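Local coordinates for protein toxin PAU_02230 (Photorhabdus asymbiotica subsp. asymbiotica ATCC 43949, PDB 6HV6) that is a bacterial toxin known as PaTox, modelled here as a helical region joined by a long helix to an alpha/beta part with an antiparallel sheet, at residues 78-87 and 154-162. The protein carries 1 engineered substitution. Numbering follows the deposited sequence.
Sequences YNQENFDTMQ and MNESIKDIN. With EDO (1,2-ethanediol), chain C.
Ile161 is the main bump of this contact, and the rings of Tyr78 and Phe83 form the hollow that takes it. Its CD1 sits over one face of the Tyr78 ring, a CH-pi contact 3.8 Å from the ring centroid and 20° off the normal. The same CD1 lies 3.8 Å from Phe83 CE1. The other branch, CG2, lies between the far ends of the two rings, 3.7 Å from Phe83 CZ and equally near Tyr78 OH. With CG anti to the backbone N (chi1 -179°), Phe83 sends its ring out to Ile161. Gln87 CG lies over one face of that ring, and Asn162 OD1 comes to its edge.

A second apolar patch lies next along both helices, round Met86, Ile158 and Met154. Met86 is bent at its last torsion, and its CE meets Ile158 CD1 tip to tip at 3.6 Å. Met154 runs alongside Met86 but points the other way, its CE 3.7 Å from Met86 SD. Ile134 and Tyr137 of helix 130-138 touch Met154 and Met86 respectively. On another side of segment 154-162, Ser157 and Asp160 hold a 1,2-ethanediol, probably from the crystallisation liquor.

Asn79 is the N-cap of helix 80-93: its OD1 accepts from Asn82 N at 2.9 Å. The two helix segments cross at -112°, their axes 13.1 Å apart at closest approach. This is a steeply crossed helix-helix interface, mainly apolar, between helix 80-93 with the loop residue before its N-cap and the long helix 144-176.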
ATOM      1  N   TYR A  78     -13.325 -18.205  -7.615  1.00 51.95           N
ATOM      2  CA  TYR A  78     -13.817 -18.582  -6.297  1.00 46.94           C
ATOM      3  C   TYR A  78     -15.228 -18.037  -6.126  1.00 47.29           C
ATOM      4  O   TYR A  78     -15.641 -17.108  -6.821  1.00 49.18           O
ATOM      5  CB  TYR A  78     -12.902 -18.059  -5.182  1.00 41.28           C
ATOM      6  CG  TYR A  78     -12.849 -16.558  -5.125  1.00 41.69           C
ATOM      7  CD1 TYR A  78     -12.015 -15.843  -5.975  1.00 43.87           C
ATOM      8  CD2 TYR A  78     -13.639 -15.847  -4.229  1.00 41.16           C
ATOM      9  CE1 TYR A  78     -11.977 -14.479  -5.944  1.00 41.34           C
ATOM     10  CE2 TYR A  78     -13.607 -14.473  -4.190  1.00 42.24           C
ATOM     11  CZ  TYR A  78     -12.771 -13.794  -5.050  1.00 45.36           C
ATOM     12  OH  TYR A  78     -12.730 -12.427  -5.022  1.00 49.05           O
ATOM     13  N   ASN A  79     -15.962 -18.630  -5.190  1.00 45.59           N
ATOM     14  CA  ASN A  79     -17.301 -18.153  -4.856  1.00 40.37           C
ATOM     15  C   ASN A  79     -17.178 -16.921  -3.967  1.00 45.74           C
ATOM     16  O   ASN A  79     -16.747 -17.018  -2.812  1.00 40.79           O
ATOM     17  CB  ASN A  79     -18.102 -19.246  -4.159  1.00 39.88           C
ATOM     18  CG  ASN A  79     -19.553 -18.849  -3.954  1.00 52.60           C
ATOM     19  OD1 ASN A  79     -19.864 -17.967  -3.155  1.00 52.27           O
ATOM     20  ND2 ASN A  79     -20.447 -19.493  -4.685  1.00 55.71           N
ATOM     21  N   GLN A  80     -17.566 -15.759  -4.498  1.00 43.73           N
ATOM     22  CA  GLN A  80     -17.363 -14.510  -3.769  1.00 45.48           C
ATOM     23  C   GLN A  80     -18.118 -14.504  -2.447  1.00 49.21           C
ATOM     24  O   GLN A  80     -17.582 -14.071  -1.420  1.00 50.17           O
ATOM     25  CB  GLN A  80     -17.785 -13.316  -4.631  1.00 49.05           C
ATOM     26  CG  GLN A  80     -17.455 -11.954  -4.008  1.00 50.50           C
ATOM     27  CD  GLN A  80     -15.958 -11.730  -3.839  1.00 58.51           C
ATOM     28  OE1 GLN A  80     -15.199 -11.754  -4.811  1.00 62.89           O
ATOM     29  NE2 GLN A  80     -15.525 -11.519  -2.596  1.00 59.54           N
ATOM     30  N   GLU A  81     -19.360 -14.991  -2.452  1.00 49.08           N
ATOM     31  CA  GLU A  81     -20.181 -14.967  -1.245  1.00 45.57           C
ATOM     32  C   GLU A  81     -19.584 -15.838  -0.146  1.00 40.81           C
ATOM     33  O   GLU A  81     -19.505 -15.420   1.020  1.00 40.28           O
ATOM     34  CB  GLU A  81     -21.603 -15.421  -1.577  1.00 51.35           C
ATOM     35  CG  GLU A  81     -22.552 -15.356  -0.404  1.00 61.10           C
ATOM     36  CD  GLU A  81     -23.952 -15.816  -0.755  1.00 76.50           C
ATOM     37  OE1 GLU A  81     -24.284 -15.847  -1.961  1.00 81.88           O
ATOM     38  OE2 GLU A  81     -24.719 -16.147   0.174  1.00 79.19           O
ATOM     39  N   ASN A  82     -19.147 -17.049  -0.492  1.00 38.08           N
ATOM     40  CA  ASN A  82     -18.498 -17.890   0.510  1.00 35.49           C
ATOM     41  C   ASN A  82     -17.176 -17.281   0.967  1.00 40.63           C
ATOM     42  O   ASN A  82     -16.840 -17.336   2.153  1.00 38.64           O
ATOM     43  CB  ASN A  82     -18.281 -19.302  -0.031  1.00 32.20           C
ATOM     44  CG  ASN A  82     -19.577 -20.062  -0.188  1.00 33.84           C
ATOM     45  OD1 ASN A  82     -20.618 -19.616   0.286  1.00 36.83           O
ATOM     46  ND2 ASN A  82     -19.523 -21.215  -0.847  1.00 35.25           N
ATOM     47  N   PHE A  83     -16.413 -16.697   0.043  1.00 40.41           N
ATOM     48  CA  PHE A  83     -15.180 -16.020   0.428  1.00 36.50           C
ATOM     49  C   PHE A  83     -15.460 -14.923   1.449  1.00 36.84           C
ATOM     50  O   PHE A  83     -14.783 -14.832   2.477  1.00 40.33           O
ATOM     51  CB  PHE A  83     -14.489 -15.450  -0.811  1.00 41.14           C
ATOM     52  CG  PHE A  83     -13.191 -14.740  -0.514  1.00 44.12           C
ATOM     53  CD1 PHE A  83     -12.003 -15.443  -0.449  1.00 39.83           C
ATOM     54  CD2 PHE A  83     -13.164 -13.366  -0.316  1.00 47.29           C
ATOM     55  CE1 PHE A  83     -10.812 -14.795  -0.176  1.00 39.57           C
ATOM     56  CE2 PHE A  83     -11.971 -12.712  -0.046  1.00 45.04           C
ATOM     57  CZ  PHE A  83     -10.796 -13.427   0.023  1.00 39.32           C
ATOM     58  N   ASP A  84     -16.467 -14.085   1.184  1.00 39.00           N
ATOM     59  CA  ASP A  84     -16.810 -13.008   2.110  1.00 40.32           C
ATOM     60  C   ASP A  84     -17.228 -13.557   3.475  1.00 44.64           C
ATOM     61  O   ASP A  84     -16.830 -13.019   4.514  1.00 44.50           O
ATOM     62  CB  ASP A  84     -17.919 -12.135   1.515  1.00 49.59           C
ATOM     63  CG  ASP A  84     -17.500 -11.443   0.211  1.00 55.13           C
ATOM     64  OD1 ASP A  84     -16.284 -11.260  -0.027  1.00 53.94           O
ATOM     65  OD2 ASP A  84     -18.395 -11.072  -0.579  1.00 56.68           O
ATOM     66  N   THR A  85     -18.021 -14.631   3.492  1.00 44.35           N
ATOM     67  CA  THR A  85     -18.393 -15.267   4.755  1.00 40.89           C
ATOM     68  C   THR A  85     -17.160 -15.737   5.525  1.00 38.27           C
ATOM     69  O   THR A  85     -17.053 -15.531   6.740  1.00 39.76           O
ATOM     70  CB  THR A  85     -19.339 -16.440   4.485  1.00 41.58           C
ATOM     71  OG1 THR A  85     -20.550 -15.949   3.905  1.00 40.82           O
ATOM     72  CG2 THR A  85     -19.678 -17.161   5.769  1.00 44.69           C
ATOM     73  N   MET A  86     -16.211 -16.365   4.831  1.00 35.17           N
ATOM     74  CA  MET A  86     -14.997 -16.820   5.503  1.00 32.16           C
ATOM     75  C   MET A  86     -14.213 -15.647   6.085  1.00 34.81           C
ATOM     76  O   MET A  86     -13.726 -15.715   7.222  1.00 33.46           O
ATOM     77  CB  MET A  86     -14.125 -17.607   4.530  1.00 29.17           C
ATOM     78  CG  MET A  86     -12.692 -17.795   5.020  1.00 33.83           C
ATOM     79  SD  MET A  86     -11.679 -18.645   3.799  1.00 33.24           S
ATOM     80  CE  MET A  86     -11.429 -17.323   2.618  1.00 38.33           C
ATOM     81  N   GLN A  87     -14.095 -14.554   5.325  1.00 33.35           N
ATOM     82  CA  GLN A  87     -13.323 -13.405   5.796  1.00 36.47           C
ATOM     83  C   GLN A  87     -13.951 -12.784   7.032  1.00 39.93           C
ATOM     84  O   GLN A  87     -13.237 -12.346   7.943  1.00 41.63           O
ATOM     85  CB  GLN A  87     -13.198 -12.363   4.682  1.00 43.70           C
ATOM     86  CG  GLN A  87     -12.410 -12.836   3.459  1.00 41.97           C
ATOM     87  CD  GLN A  87     -10.959 -13.134   3.769  1.00 49.23           C
ATOM     88  OE1 GLN A  87     -10.639 -14.136   4.407  1.00 56.08           O
ATOM     89  NE2 GLN A  87     -10.070 -12.263   3.314  1.00 52.94           N
ATOM     90  N   MET A 154      -5.135 -22.362   2.865  1.00 24.10           N
ATOM     91  CA  MET A 154      -5.637 -21.404   1.884  1.00 26.74           C
ATOM     92  C   MET A 154      -4.839 -20.106   1.826  1.00 30.65           C
ATOM     93  O   MET A 154      -5.154 -19.245   0.997  1.00 30.33           O
ATOM     94  CB  MET A 154      -7.093 -21.056   2.190  1.00 25.70           C
ATOM     95  CG  MET A 154      -8.070 -22.197   1.861  1.00 28.64           C
ATOM     96  SD  MET A 154      -9.759 -21.636   2.130  1.00 31.02           S
ATOM     97  CE  MET A 154      -9.974 -21.891   3.882  1.00 32.89           C
ATOM     98  N   ASN A 155      -3.829 -19.940   2.682  1.00 27.94           N
ATOM     99  CA  ASN A 155      -3.237 -18.616   2.868  1.00 30.88           C
ATOM    100  C   ASN A 155      -2.660 -18.046   1.574  1.00 31.03           C
ATOM    101  O   ASN A 155      -2.814 -16.851   1.286  1.00 29.22           O
ATOM    102  CB  ASN A 155      -2.168 -18.666   3.954  1.00 29.69           C
ATOM    103  CG  ASN A 155      -1.745 -17.273   4.388  1.00 42.19           C
ATOM    104  OD1 ASN A 155      -2.556 -16.494   4.884  1.00 42.62           O
ATOM    105  ND2 ASN A 155      -0.480 -16.948   4.180  1.00 44.16           N
ATOM    106  N   GLU A 156      -1.979 -18.865   0.783  1.00 34.64           N
ATOM    107  CA  GLU A 156      -1.418 -18.337  -0.456  1.00 35.00           C
ATOM    108  C   GLU A 156      -2.520 -17.971  -1.441  1.00 36.43           C
ATOM    109  O   GLU A 156      -2.431 -16.949  -2.126  1.00 34.24           O
ATOM    110  CB  GLU A 156      -0.450 -19.348  -1.072  1.00 44.26           C
ATOM    111  CG  GLU A 156       0.851 -19.517  -0.278  1.00 55.17           C
ATOM    112  CD  GLU A 156       1.537 -18.190   0.045  1.00 59.21           C
ATOM    113  OE1 GLU A 156       1.654 -17.336  -0.853  1.00 65.23           O
ATOM    114  OE2 GLU A 156       1.949 -17.994   1.208  1.00 64.94           O
ATOM    115  N   SER A 157      -3.573 -18.794  -1.525  1.00 34.72           N
ATOM    116  CA  SER A 157      -4.691 -18.459  -2.405  1.00 31.63           C
ATOM    117  C   SER A 157      -5.358 -17.162  -1.981  1.00 34.17           C
ATOM    118  O   SER A 157      -5.695 -16.323  -2.825  1.00 32.83           O
ATOM    119  CB  SER A 157      -5.704 -19.597  -2.421  1.00 30.72           C
ATOM    120  OG  SER A 157      -5.138 -20.701  -3.078  1.00 35.94           O
ATOM    121  N   ILE A 158      -5.548 -16.972  -0.677  1.00 25.88           N
ATOM    122  CA  ILE A 158      -6.192 -15.753  -0.209  1.00 27.26           C
ATOM    123  C   ILE A 158      -5.332 -14.538  -0.533  1.00 34.24           C
ATOM    124  O   ILE A 158      -5.840 -13.486  -0.950  1.00 31.57           O
ATOM    125  CB  ILE A 158      -6.493 -15.865   1.293  1.00 29.25           C
ATOM    126  CG1 ILE A 158      -7.550 -16.953   1.515  1.00 30.35           C
ATOM    127  CG2 ILE A 158      -6.944 -14.516   1.847  1.00 31.19           C
ATOM    128  CD1 ILE A 158      -7.812 -17.259   2.958  1.00 33.09           C
ATOM    129  N   LYS A 159      -4.012 -14.670  -0.368  1.00 30.17           N
ATOM    130  CA  LYS A 159      -3.098 -13.595  -0.748  1.00 27.72           C
ATOM    131  C   LYS A 159      -3.194 -13.286  -2.242  1.00 32.87           C
ATOM    132  O   LYS A 159      -3.196 -12.117  -2.641  1.00 27.37           O
ATOM    133  CB  LYS A 159      -1.666 -13.967  -0.362  1.00 31.84           C
ATOM    134  CG  LYS A 159      -1.359 -13.772   1.118  1.00 42.04           C
ATOM    135  CD  LYS A 159      -0.117 -14.549   1.553  1.00 47.29           C
ATOM    136  CE  LYS A 159       1.151 -13.921   1.027  1.00 54.00           C
ATOM    137  NZ  LYS A 159       1.533 -12.683   1.781  1.00 63.88           N
ATOM    138  N   ASP A 160      -3.290 -14.318  -3.082  1.00 30.31           N
ATOM    139  CA  ASP A 160      -3.441 -14.078  -4.518  1.00 32.49           C
ATOM    140  C   ASP A 160      -4.763 -13.377  -4.828  1.00 29.46           C
ATOM    141  O   ASP A 160      -4.817 -12.492  -5.691  1.00 31.06           O
ATOM    142  CB  ASP A 160      -3.354 -15.392  -5.292  1.00 37.73           C
ATOM    143  CG  ASP A 160      -1.929 -15.901  -5.435  1.00 50.33           C
ATOM    144  OD1 ASP A 160      -0.973 -15.141  -5.166  1.00 46.70           O
ATOM    145  OD2 ASP A 160      -1.769 -17.081  -5.820  1.00 53.17           O
ATOM    146  N   ILE A 161      -5.838 -13.773  -4.150  1.00 29.85           N
ATOM    147  CA  ILE A 161      -7.127 -13.118  -4.349  1.00 30.14           C
ATOM    148  C   ILE A 161      -7.029 -11.643  -3.973  1.00 31.37           C
ATOM    149  O   ILE A 161      -7.433 -10.757  -4.737  1.00 30.22           O
ATOM    150  CB  ILE A 161      -8.213 -13.857  -3.549  1.00 29.44           C
ATOM    151  CG1 ILE A 161      -8.521 -15.200  -4.223  1.00 29.36           C
ATOM    152  CG2 ILE A 161      -9.472 -13.006  -3.373  1.00 28.33           C
ATOM    153  CD1 ILE A 161      -9.489 -16.042  -3.467  1.00 31.93           C
ATOM    154  N   ASN A 162      -6.455 -11.359  -2.806  1.00 28.41           N
ATOM    155  CA  ASN A 162      -6.298  -9.975  -2.367  1.00 31.46           C
ATOM    156  C   ASN A 162      -5.415  -9.177  -3.320  1.00 29.52           C
ATOM    157  O   ASN A 162      -5.694  -8.005  -3.595  1.00 30.40           O
ATOM    158  CB  ASN A 162      -5.715  -9.931  -0.955  1.00 25.84           C
ATOM    159  CG  ASN A 162      -6.684 -10.433   0.089  1.00 33.95           C
ATOM    160  OD1 ASN A 162      -7.898 -10.394  -0.107  1.00 37.46           O
ATOM    161  ND2 ASN A 162      -6.151 -10.912   1.212  1.00 35.88           N
TER
HETATM  162  C1  EDO C2202      -3.826 -19.355  -5.752  0.92 70.78           C
HETATM  163  O1  EDO C2202      -2.528 -19.303  -6.352  0.92 76.23           O
HETATM  164  C2  EDO C2202      -4.775 -20.169  -6.618  0.92 68.23           C
HETATM  165  O2  EDO C2202      -5.957 -20.454  -5.862  0.92 62.00           O